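Farnesyl pyrophosphate synthase (Pseudomonas aeruginosa, PDB 3ZOU) condenses geranyl diphosphate with isopentenyl diphosphate to give farnesyl diphosphate, a magnesium-dependent chain-elongation step of isoprenoid biosynthesis. Local coordinates at residues L217-V228 with T249-E257; L50-G60 with F277-L287. All blocks are in the same frame, centred on the assembly; numbering follows the deposited sequence.

In the fold
Both contacts join helices of the mainly helical prenyl synthase fold, with centres about 26 Å apart and nearest atoms about 8 Å apart. Along the chain, 50-60 comes first, then the two segments of contact 1, and finally 277-287, so contact 2 brackets contact 1. Helix 202-227 connects them: its C-terminal half carries 217-228, while Leu208 and Tyr211 farther back pack against side chains of 277-287. Helix 256-273, which begins in contact 1, is followed in the chain by helix 282-293 of contact 2. Contact 1 binds a magnesium ion, and its Gln220 side chain is about 7 Å from the bound geranyl diphosphate, whereas contact 2 borders the pocket of the bound benzoxazolone fragment.

Contact 1 of 2, residues L217-V228 with T249-E257; sequences LAFQVQDDILDV and TYPALLGLE. With MG (magnesium ion), chain F.
Asp224 meets the first turn of helix 250-254 at the second aspartate-rich motif of the prenyl synthases, the DDxxD formed by Asp223, Asp224 and Asp227 at the end of helix 202-227. The two helix segments cross almost perpendicularly, at 92°. CB of Asp224 rests on CD of Pro251, 3.5 Å away. From there CG lies anti to the carbonyl carbon (chi1 -76°), which sets the carboxylate between the metal and the start of the shorter helix, and its oxygens divide the work. OD1 binds the magnesium ion at 2.1 Å, and five waters complete six-fold coordination. OD2 accepts a nearly straight hydrogen bond (168°) from Tyr250 N at 2.9 Å, on the anti side and somewhat out of the carboxylate plane; metal-bound water 2 donates to the same oxygen. The carboxylate therefore ties the magnesium ion to the start of this helix, where Thr249 OG1 caps Ala252 N. Water 1, also on the metal, donates to both O and OE1 of Gln220, adding a second-shell link to helix 202-227.

The Tyr250 side chain itself fits as a knob among Leu217, Gln220, Val221 and Asp224. Farther along, Pro251 CG packs against Val228 CG2 at 3.8 Å, and Leu256 adds its methyls beside Ile225 and Val228. A CH-pi contact holds the tyrosine face: Val221 CG2 sits over the ring centre, 3.6 Å from the centroid.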
loop_
_atom_site.group_PDB
_atom_site.type_symbol
_atom_site.label_atom_id
_atom_site.label_comp_id
_atom_site.label_asym_id
_atom_site.label_seq_id
_atom_site.Cartn_x
_atom_site.Cartn_y
_atom_site.Cartn_z
ATOM N N LEU A 217 -4.205 24.062 2.453
ATOM C CA LEU A 217 -3.414 25.147 1.972
ATOM C C LEU A 217 -3.086 26.138 3.074
ATOM O O LEU A 217 -1.973 26.659 3.185
ATOM C CB LEU A 217 -4.085 25.866 0.795
ATOM C CG LEU A 217 -4.058 25.225 -0.567
ATOM C CD1 LEU A 217 -4.532 26.367 -1.520
ATOM C CD2 LEU A 217 -2.655 24.785 -0.961
ATOM N N ALA A 218 -4.084 26.422 3.921
ATOM C CA ALA A 218 -3.815 27.347 5.051
ATOM C C ALA A 218 -2.626 26.950 5.902
ATOM O O ALA A 218 -1.798 27.800 6.300
ATOM C CB ALA A 218 -5.073 27.491 5.885
ATOM N N PHE A 219 -2.490 25.652 6.182
ATOM C CA PHE A 219 -1.407 25.165 6.913
ATOM C C PHE A 219 -0.068 25.495 6.257
ATOM O O PHE A 219 0.868 25.912 6.933
ATOM C CB PHE A 219 -1.428 23.663 7.053
ATOM C CG PHE A 219 -0.354 23.191 7.970
ATOM C CD1 PHE A 219 -0.454 23.453 9.343
ATOM C CD2 PHE A 219 0.803 22.571 7.489
ATOM C CE1 PHE A 219 0.566 23.074 10.228
ATOM C CE2 PHE A 219 1.815 22.164 8.372
ATOM C CZ PHE A 219 1.698 22.440 9.742
ATOM N N GLN A 220 -0.027 25.327 4.944
ATOM C CA GLN A 220 1.219 25.547 4.232
ATOM C C GLN A 220 1.577 27.043 4.170
ATOM O O GLN A 220 2.752 27.410 4.310
ATOM C CB GLN A 220 1.140 24.959 2.825
ATOM C CG GLN A 220 1.009 23.450 2.855
ATOM C CD GLN A 220 2.191 22.754 3.505
ATOM O OE1 GLN A 220 3.338 23.225 3.483
ATOM N NE2 GLN A 220 1.906 21.652 4.202
ATOM N N VAL A 221 0.555 27.858 3.961
ATOM C CA VAL A 221 0.762 29.333 3.949
ATOM C C VAL A 221 1.270 29.791 5.299
ATOM O O VAL A 221 2.303 30.534 5.416
ATOM C CB VAL A 221 -0.509 30.072 3.530
ATOM C CG1 VAL A 221 -0.271 31.605 3.597
ATOM C CG2 VAL A 221 -1.016 29.649 2.162
ATOM N N GLN A 222 0.560 29.394 6.372
ATOM C CA GLN A 222 1.003 29.836 7.721
ATOM C C GLN A 222 2.386 29.274 8.075
ATOM O O GLN A 222 3.193 29.938 8.745
ATOM C CB GLN A 222 -0.058 29.486 8.788
ATOM C CG GLN A 222 0.234 29.949 10.186
ATOM C CD GLN A 222 0.196 31.478 10.300
ATOM O OE1 GLN A 222 -0.219 32.170 9.358
ATOM N NE2 GLN A 222 0.658 31.990 11.404
ATOM N N ASP A 223 2.710 28.047 7.674
ATOM C CA ASP A 223 4.046 27.514 7.971
ATOM C C ASP A 223 5.166 28.372 7.345
ATOM O O ASP A 223 6.190 28.627 8.012
ATOM C CB ASP A 223 4.228 26.110 7.409
ATOM C CG ASP A 223 3.722 25.035 8.326
ATOM O OD1 ASP A 223 3.137 25.350 9.394
ATOM O OD2 ASP A 223 3.840 23.818 7.955
ATOM N N ASP A 224 4.936 28.801 6.112
ATOM C CA ASP A 224 5.862 29.643 5.368
ATOM C C ASP A 224 5.991 30.975 6.103
ATOM O O ASP A 224 7.110 31.519 6.245
ATOM C CB ASP A 224 5.450 29.914 3.926
ATOM C CG ASP A 224 5.680 28.715 2.985
ATOM O OD1 ASP A 224 6.174 27.701 3.473
ATOM O OD2 ASP A 224 5.358 28.886 1.796
ATOM N N ILE A 225 4.870 31.516 6.580
ATOM C CA ILE A 225 4.902 32.797 7.250
ATOM C C ILE A 225 5.722 32.673 8.511
ATOM O O ILE A 225 6.578 33.527 8.775
ATOM C CB ILE A 225 3.497 33.301 7.556
ATOM C CG1 ILE A 225 2.792 33.733 6.287
ATOM C CG2 ILE A 225 3.542 34.430 8.623
ATOM C CD1 ILE A 225 1.306 33.825 6.396
ATOM N N LEU A 226 5.494 31.623 9.300
ATOM C CA LEU A 226 6.195 31.431 10.545
ATOM C C LEU A 226 7.703 31.201 10.349
ATOM O O LEU A 226 8.514 31.608 11.183
ATOM C CB LEU A 226 5.559 30.284 11.339
ATOM C CG LEU A 226 4.174 30.584 11.889
ATOM C CD1 LEU A 226 3.565 29.330 12.510
ATOM C CD2 LEU A 226 4.204 31.751 12.876
ATOM N N ASP A 227 8.067 30.515 9.269
ATOM C CA ASP A 227 9.502 30.338 8.867
ATOM C C ASP A 227 10.246 31.667 8.624
ATOM O O ASP A 227 11.405 31.803 9.013
ATOM C CB ASP A 227 9.600 29.507 7.606
ATOM C CG ASP A 227 9.435 28.029 7.859
ATOM O OD1 ASP A 227 9.335 27.611 9.035
ATOM O OD2 ASP A 227 9.391 27.277 6.862
ATOM N N VAL A 228 9.581 32.630 7.986
ATOM C CA VAL A 228 10.085 34.019 7.917
ATOM C C VAL A 228 10.169 34.629 9.315
ATOM O O VAL A 228 9.156 35.043 9.881
ATOM C CB VAL A 228 9.186 34.891 7.001
ATOM C CG1 VAL A 228 9.674 36.340 6.922
ATOM C CG2 VAL A 228 9.155 34.308 5.597
ATOM N N THR A 249 8.374 30.566 -1.633
ATOM C CA THR A 249 7.436 30.420 -0.500
ATOM C C THR A 249 6.286 31.355 -0.692
ATOM O O THR A 249 6.315 32.237 -1.537
ATOM C CB THR A 249 8.128 30.783 0.798
ATOM O OG1 THR A 249 8.506 32.170 0.735
ATOM C CG2 THR A 249 9.386 29.915 1.022
ATOM N N TYR A 250 5.219 31.198 0.091
ATOM C CA TYR A 250 4.133 32.122 -0.047
ATOM C C TYR A 250 4.533 33.609 0.221
ATOM O O TYR A 250 4.102 34.449 -0.540
ATOM C CB TYR A 250 2.892 31.681 0.779
ATOM C CG TYR A 250 2.158 30.543 0.139
ATOM C CD1 TYR A 250 1.311 30.747 -0.935
ATOM C CD2 TYR A 250 2.313 29.253 0.603
ATOM C CE1 TYR A 250 0.666 29.715 -1.549
ATOM C CE2 TYR A 250 1.650 28.211 -0.005
ATOM C CZ TYR A 250 0.829 28.468 -1.080
ATOM O OH TYR A 250 0.124 27.465 -1.682
ATOM N N PRO A 251 5.302 33.875 1.278
ATOM C CA PRO A 251 5.800 35.275 1.448
ATOM C C PRO A 251 6.611 35.793 0.267
ATOM O O PRO A 251 6.425 36.967 -0.151
ATOM C CB PRO A 251 6.651 35.187 2.710
ATOM C CG PRO A 251 5.977 34.112 3.508
ATOM C CD PRO A 251 5.617 33.075 2.453
ATOM N N ALA A 252 7.445 34.935 -0.322
ATOM C CA ALA A 252 8.257 35.395 -1.492
ATOM C C ALA A 252 7.369 35.694 -2.659
ATOM O O ALA A 252 7.601 36.648 -3.433
ATOM C CB ALA A 252 9.304 34.367 -1.865
ATOM N N LEU A 253 6.300 34.923 -2.817
ATOM C CA LEU A 253 5.482 35.039 -3.999
ATOM C C LEU A 253 4.485 36.151 -3.948
ATOM O O LEU A 253 4.271 36.882 -4.926
ATOM C CB LEU A 253 4.718 33.729 -4.243
ATOM C CG LEU A 253 5.508 32.611 -4.877
ATOM C CD1 LEU A 253 4.693 31.328 -4.786
ATOM C CD2 LEU A 253 5.836 32.910 -6.321
ATOM N N LEU A 254 3.904 36.335 -2.757
ATOM C CA LEU A 254 2.826 37.242 -2.576
ATOM C C LEU A 254 3.261 38.551 -1.871
ATOM O O LEU A 254 2.552 39.532 -1.970
ATOM C CB LEU A 254 1.770 36.549 -1.693
ATOM C CG LEU A 254 1.099 35.345 -2.359
ATOM C CD1 LEU A 254 0.086 34.786 -1.366
ATOM C CD2 LEU A 254 0.362 35.705 -3.633
ATOM N N GLY A 255 4.333 38.488 -1.113
ATOM C CA GLY A 255 4.787 39.462 -0.146
ATOM C C GLY A 255 4.320 38.983 1.222
ATOM O O GLY A 255 3.320 38.245 1.265
ATOM N N LEU A 256 5.042 39.342 2.287
ATOM C CA LEU A 256 4.744 38.877 3.652
ATOM C C LEU A 256 3.343 39.226 4.081
ATOM O O LEU A 256 2.503 38.351 4.509
ATOM C CB LEU A 256 5.774 39.397 4.684
ATOM C CG LEU A 256 5.621 38.876 6.133
ATOM C CD1 LEU A 256 5.594 37.359 6.195
ATOM C CD2 LEU A 256 6.723 39.421 7.036
ATOM N N GLU A 257 3.010 40.491 3.985
ATOM C CA GLU A 257 1.761 40.905 4.518
ATOM C C GLU A 257 0.605 40.366 3.676
ATOM O O GLU A 257 -0.472 39.947 4.180
ATOM C CB GLU A 257 1.794 42.425 4.740
ATOM C CG GLU A 257 0.660 42.869 5.598
ATOM C CD GLU A 257 0.727 42.340 7.018
ATOM O OE1 GLU A 257 1.784 42.430 7.662
ATOM O OE2 GLU A 257 -0.312 41.879 7.525
HETATM MG MG MG F . 6.430 25.779 2.572
HETATM O O HOH W 1 4.509 25.559 3.070
HETATM O O HOH W 2 5.390 26.626 0.521
HETATM O O HOH W 3 6.923 24.970 4.597
HETATM O O HOH W 4 8.472 26.409 2.306
HETATM O O HOH W 5 6.680 23.958 2.003
#

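Contact 2 of 2, residues L50-G60 with F277-L287; sequences LLAYAACEALG and FPPSADPLRQL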
loop_
_atom_site.group_PDB
_atom_site.type_symbol
_atom_site.label_atom_id
_atom_site.label_comp_id
_atom_site.label_asym_id
_atom_site.label_seq_id
_atom_site.Cartn_x
_atom_site.Cartn_y
_atom_site.Cartn_z
ATOM N N LEU A 50 -7.318 13.498 13.903
ATOM C CA LEU A 50 -8.204 14.596 14.449
ATOM C C LEU A 50 -9.273 14.877 13.399
ATOM O O LEU A 50 -10.468 14.987 13.638
ATOM C CB LEU A 50 -7.362 15.809 14.739
ATOM C CG LEU A 50 -8.021 16.979 15.550
ATOM C CD1 LEU A 50 -6.947 17.906 16.042
ATOM C CD2 LEU A 50 -8.991 17.690 14.677
ATOM N N LEU A 51 -8.822 15.045 12.146
ATOM C CA LEU A 51 -9.696 15.365 11.058
ATOM C C LEU A 51 -10.743 14.281 10.849
ATOM O O LEU A 51 -11.899 14.570 10.535
ATOM C CB LEU A 51 -8.899 15.637 9.770
ATOM C CG LEU A 51 -8.182 16.999 9.730
ATOM C CD1 LEU A 51 -7.130 17.070 8.637
ATOM C CD2 LEU A 51 -9.180 18.142 9.606
ATOM N N ALA A 52 -10.304 13.011 10.834
ATOM C CA ALA A 52 -11.260 11.880 10.653
ATOM C C ALA A 52 -12.300 11.884 11.779
ATOM O O ALA A 52 -13.469 11.774 11.495
ATOM C CB ALA A 52 -10.505 10.562 10.591
ATOM N N TYR A 53 -11.861 11.982 13.003
ATOM C CA TYR A 53 -12.833 11.995 14.133
ATOM C C TYR A 53 -13.742 13.205 13.984
ATOM O O TYR A 53 -14.957 13.094 14.162
ATOM C CB TYR A 53 -12.097 12.080 15.471
ATOM C CG TYR A 53 -11.404 10.782 15.815
ATOM C CD1 TYR A 53 -12.084 9.574 15.869
ATOM C CD2 TYR A 53 -10.059 10.754 16.158
ATOM C CE1 TYR A 53 -11.459 8.405 16.227
ATOM C CE2 TYR A 53 -9.405 9.561 16.458
ATOM C CZ TYR A 53 -10.131 8.393 16.545
ATOM O OH TYR A 53 -9.499 7.169 16.854
ATOM N N ALA A 54 -13.171 14.362 13.661
ATOM C CA ALA A 54 -13.958 15.606 13.686
ATOM C C ALA A 54 -14.944 15.567 12.540
ATOM O O ALA A 54 -16.068 16.084 12.663
ATOM C CB ALA A 54 -13.085 16.841 13.658
ATOM N N ALA A 55 -14.560 15.064 11.347
ATOM C CA ALA A 55 -15.501 14.971 10.265
ATOM C C ALA A 55 -16.653 13.987 10.597
ATOM O O ALA A 55 -17.806 14.231 10.195
ATOM C CB ALA A 55 -14.769 14.547 8.961
ATOM N N CYS A 56 -16.321 12.879 11.222
ATOM C CA CYS A 56 -17.302 11.899 11.611
ATOM C C CYS A 56 -18.299 12.611 12.578
ATOM O O CYS A 56 -19.520 12.540 12.315
ATOM C CB CYS A 56 -16.619 10.753 12.276
ATOM S SG CYS A 56 -17.718 9.433 12.816
ATOM N N GLU A 57 -17.801 13.330 13.574
ATOM C CA GLU A 57 -18.686 14.074 14.547
ATOM C C GLU A 57 -19.479 15.171 13.873
ATOM O O GLU A 57 -20.666 15.421 14.228
ATOM C CB GLU A 57 -17.908 14.626 15.721
ATOM C CG GLU A 57 -17.247 13.604 16.585
ATOM C CD GLU A 57 -16.505 14.314 17.771
ATOM O OE1 GLU A 57 -16.982 15.328 18.299
ATOM O OE2 GLU A 57 -15.400 13.925 18.129
ATOM N N ALA A 58 -18.898 15.825 12.884
ATOM C CA ALA A 58 -19.543 16.908 12.166
ATOM C C ALA A 58 -20.829 16.444 11.548
ATOM O O ALA A 58 -21.775 17.236 11.373
ATOM C CB ALA A 58 -18.633 17.501 11.086
ATOM N N LEU A 59 -20.880 15.156 11.151
ATOM C CA LEU A 59 -22.078 14.580 10.502
ATOM C C LEU A 59 -22.906 13.798 11.480
ATOM O O LEU A 59 -23.777 13.047 11.049
ATOM C CB LEU A 59 -21.703 13.666 9.310
ATOM C CG LEU A 59 -20.987 14.410 8.164
ATOM C CD1 LEU A 59 -20.766 13.463 7.005
ATOM C CD2 LEU A 59 -21.636 15.671 7.651
ATOM N N GLY A 60 -22.609 13.960 12.766
ATOM C CA GLY A 60 -23.358 13.291 13.870
ATOM C C GLY A 60 -22.971 11.872 14.220
ATOM O O GLY A 60 -23.712 11.200 14.971
ATOM N N PHE A 277 -23.656 23.545 8.842
ATOM C CA PHE A 277 -23.414 22.401 9.672
ATOM C C PHE A 277 -23.780 22.755 11.112
ATOM O O PHE A 277 -23.618 23.896 11.545
ATOM C CB PHE A 277 -21.944 21.952 9.640
ATOM C CG PHE A 277 -21.565 21.176 8.414
ATOM C CD1 PHE A 277 -21.561 21.764 7.165
ATOM C CD2 PHE A 277 -21.182 19.869 8.525
ATOM C CE1 PHE A 277 -21.178 21.063 6.026
ATOM C CE2 PHE A 277 -20.796 19.153 7.376
ATOM C CZ PHE A 277 -20.792 19.749 6.152
ATOM N N PRO A 278 -24.161 21.742 11.876
ATOM C CA PRO A 278 -24.527 21.977 13.256
ATOM C C PRO A 278 -23.355 22.256 14.170
ATOM O O PRO A 278 -22.174 22.275 13.745
ATOM C CB PRO A 278 -25.185 20.661 13.667
ATOM C CG PRO A 278 -24.536 19.622 12.827
ATOM C CD PRO A 278 -24.288 20.306 11.514
ATOM N N PRO A 279 -23.645 22.453 15.477
ATOM C CA PRO A 279 -22.573 22.680 16.414
ATOM C C PRO A 279 -21.539 21.548 16.525
ATOM O O PRO A 279 -20.413 21.788 17.008
ATOM C CB PRO A 279 -23.331 22.857 17.754
ATOM C CG PRO A 279 -24.536 23.580 17.307
ATOM C CD PRO A 279 -24.973 22.766 16.105
ATOM N N SER A 280 -21.912 20.318 16.180
ATOM C CA SER A 280 -20.973 19.208 16.308
ATOM C C SER A 280 -19.782 19.397 15.299
ATOM O O SER A 280 -18.773 18.676 15.419
ATOM C CB SER A 280 -21.641 17.846 16.058
ATOM O OG SER A 280 -22.196 17.829 14.784
ATOM N N ALA A 281 -19.946 20.317 14.367
ATOM C CA ALA A 281 -18.809 20.674 13.431
ATOM C C ALA A 281 -17.828 21.697 14.074
ATOM O O ALA A 281 -16.864 22.152 13.428
ATOM C CB ALA A 281 -19.312 21.202 12.114
ATOM N N ASP A 282 -18.088 22.141 15.312
ATOM C CA ASP A 282 -17.233 23.130 15.900
ATOM C C ASP A 282 -15.761 22.732 15.962
ATOM O O ASP A 282 -14.900 23.596 15.777
ATOM C CB ASP A 282 -17.758 23.561 17.288
ATOM C CG ASP A 282 -18.882 24.564 17.185
ATOM O OD1 ASP A 282 -19.184 25.108 16.106
ATOM O OD2 ASP A 282 -19.477 24.816 18.269
ATOM N N PRO A 283 -15.423 21.464 16.229
ATOM C CA PRO A 283 -14.004 21.117 16.266
ATOM C C PRO A 283 -13.303 21.464 14.944
ATOM O O PRO A 283 -12.183 21.939 14.976
ATOM C CB PRO A 283 -14.050 19.626 16.534
ATOM C CG PRO A 283 -15.204 19.491 17.476
ATOM C CD PRO A 283 -16.225 20.385 16.892
ATOM N N LEU A 284 -13.982 21.195 13.851
ATOM C CA LEU A 284 -13.444 21.571 12.522
ATOM C C LEU A 284 -13.262 23.058 12.368
ATOM O O LEU A 284 -12.280 23.587 11.841
ATOM C CB LEU A 284 -14.313 21.023 11.431
ATOM C CG LEU A 284 -14.353 19.506 11.165
ATOM C CD1 LEU A 284 -15.207 19.191 9.957
ATOM C CD2 LEU A 284 -12.965 18.953 10.933
ATOM N N ARG A 285 -14.274 23.787 12.843
ATOM C CA ARG A 285 -14.142 25.242 12.785
ATOM C C ARG A 285 -12.961 25.761 13.601
ATOM O O ARG A 285 -12.189 26.665 13.200
ATOM C CB ARG A 285 -15.449 25.910 13.260
ATOM C CG ARG A 285 -16.638 25.602 12.393
ATOM C CD ARG A 285 -17.934 26.170 12.992
ATOM N NE ARG A 285 -19.060 25.962 12.096
ATOM C CZ ARG A 285 -20.114 25.199 12.298
ATOM N NH1 ARG A 285 -20.314 24.586 13.445
ATOM N NH2 ARG A 285 -20.982 25.067 11.333
ATOM N N GLN A 286 -12.850 25.242 14.823
ATOM C CA GLN A 286 -11.771 25.615 15.727
ATOM C C GLN A 286 -10.374 25.284 15.172
ATOM O O GLN A 286 -9.418 26.011 15.375
ATOM C CB GLN A 286 -11.982 24.985 17.113
ATOM C CG GLN A 286 -13.160 25.585 17.847
ATOM C CD GLN A 286 -13.297 24.996 19.261
ATOM O OE1 GLN A 286 -12.284 24.662 19.909
ATOM N NE2 GLN A 286 -14.510 24.940 19.763
ATOM N N LEU A 287 -10.280 24.138 14.524
ATOM C CA LEU A 287 -9.039 23.772 13.867
ATOM C C LEU A 287 -8.672 24.761 12.770
ATOM O O LEU A 287 -7.538 25.159 12.717
ATOM C CB LEU A 287 -9.148 22.343 13.273
ATOM C CG LEU A 287 -7.864 21.925 12.547
ATOM C CD1 LEU A 287 -6.734 21.691 13.516
ATOM C CD2 LEU A 287 -8.211 20.632 11.821
HETATM O O HOH W 6 -16.310 18.486 14.088
HETATM O O HOH W 7 -18.614 17.542 17.877
#
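Leu50 and Leu287, both lining the pocket of the bound fragment 3-(2-oxo-1,3-benzoxazol-3(2H)-yl)propanoic acid, meet at one end of the packing between helices 47-58 and 282-293 of the prenyl synthase fold. The helix segments run at 136° to each other. With CG anti to the backbone N (chi1 179°), Leu287 extends CD2 to both Leu50 CD2 and Leu51 CD2; the second pair is tight at 3.5 Å. In the middle, Leu284 enters as a knob into the hole made by Leu51, Ala54, Ala55 and Ala58. Its CD2 presses on Ala54 CB at 3.4 Å, while its CD1 lies 4.0 Å from Ala58 CB. The small alanines are consistent with the close backbones here: the CA atoms of Ala58 and Ala281 are 4.0 Å apart, and Ala58 CB also touches Ala281 CB.

At the other end polar bonds join the packing. Ser280 OG donates to Glu57 O over 2.9 Å, tilted 30° from the carbonyl plane, while Gly60 N reaches that oxygen from the opposite face. Gly60, at positive phi, is the C-prime residue of the Schellman motif that ends the helix. Ser280 O in turn receives water 6, shared with Ala54 O, and water 7, shared with Glu57 OE1; Glu57 OE2 is bound by Tyr6 OH. Phe277 lies beside the helix end, its CE2 3.6 Å from Leu59 CD2 and its ring edge toward Ala58 O. Arg285 spans the turn before helix 282-293, NH2 donating to Phe277 O and NH1 to Pro278 O, both from well out of the carbonyl planes, and NH1 also, in a salt bridge, to Asp282 OD1.

Helix 202-227 packs on Phe277, Leu284 and Leu287, helix 171-196 on Leu51 and Leu59, and helix 3-19 on Leu50 and Ala54.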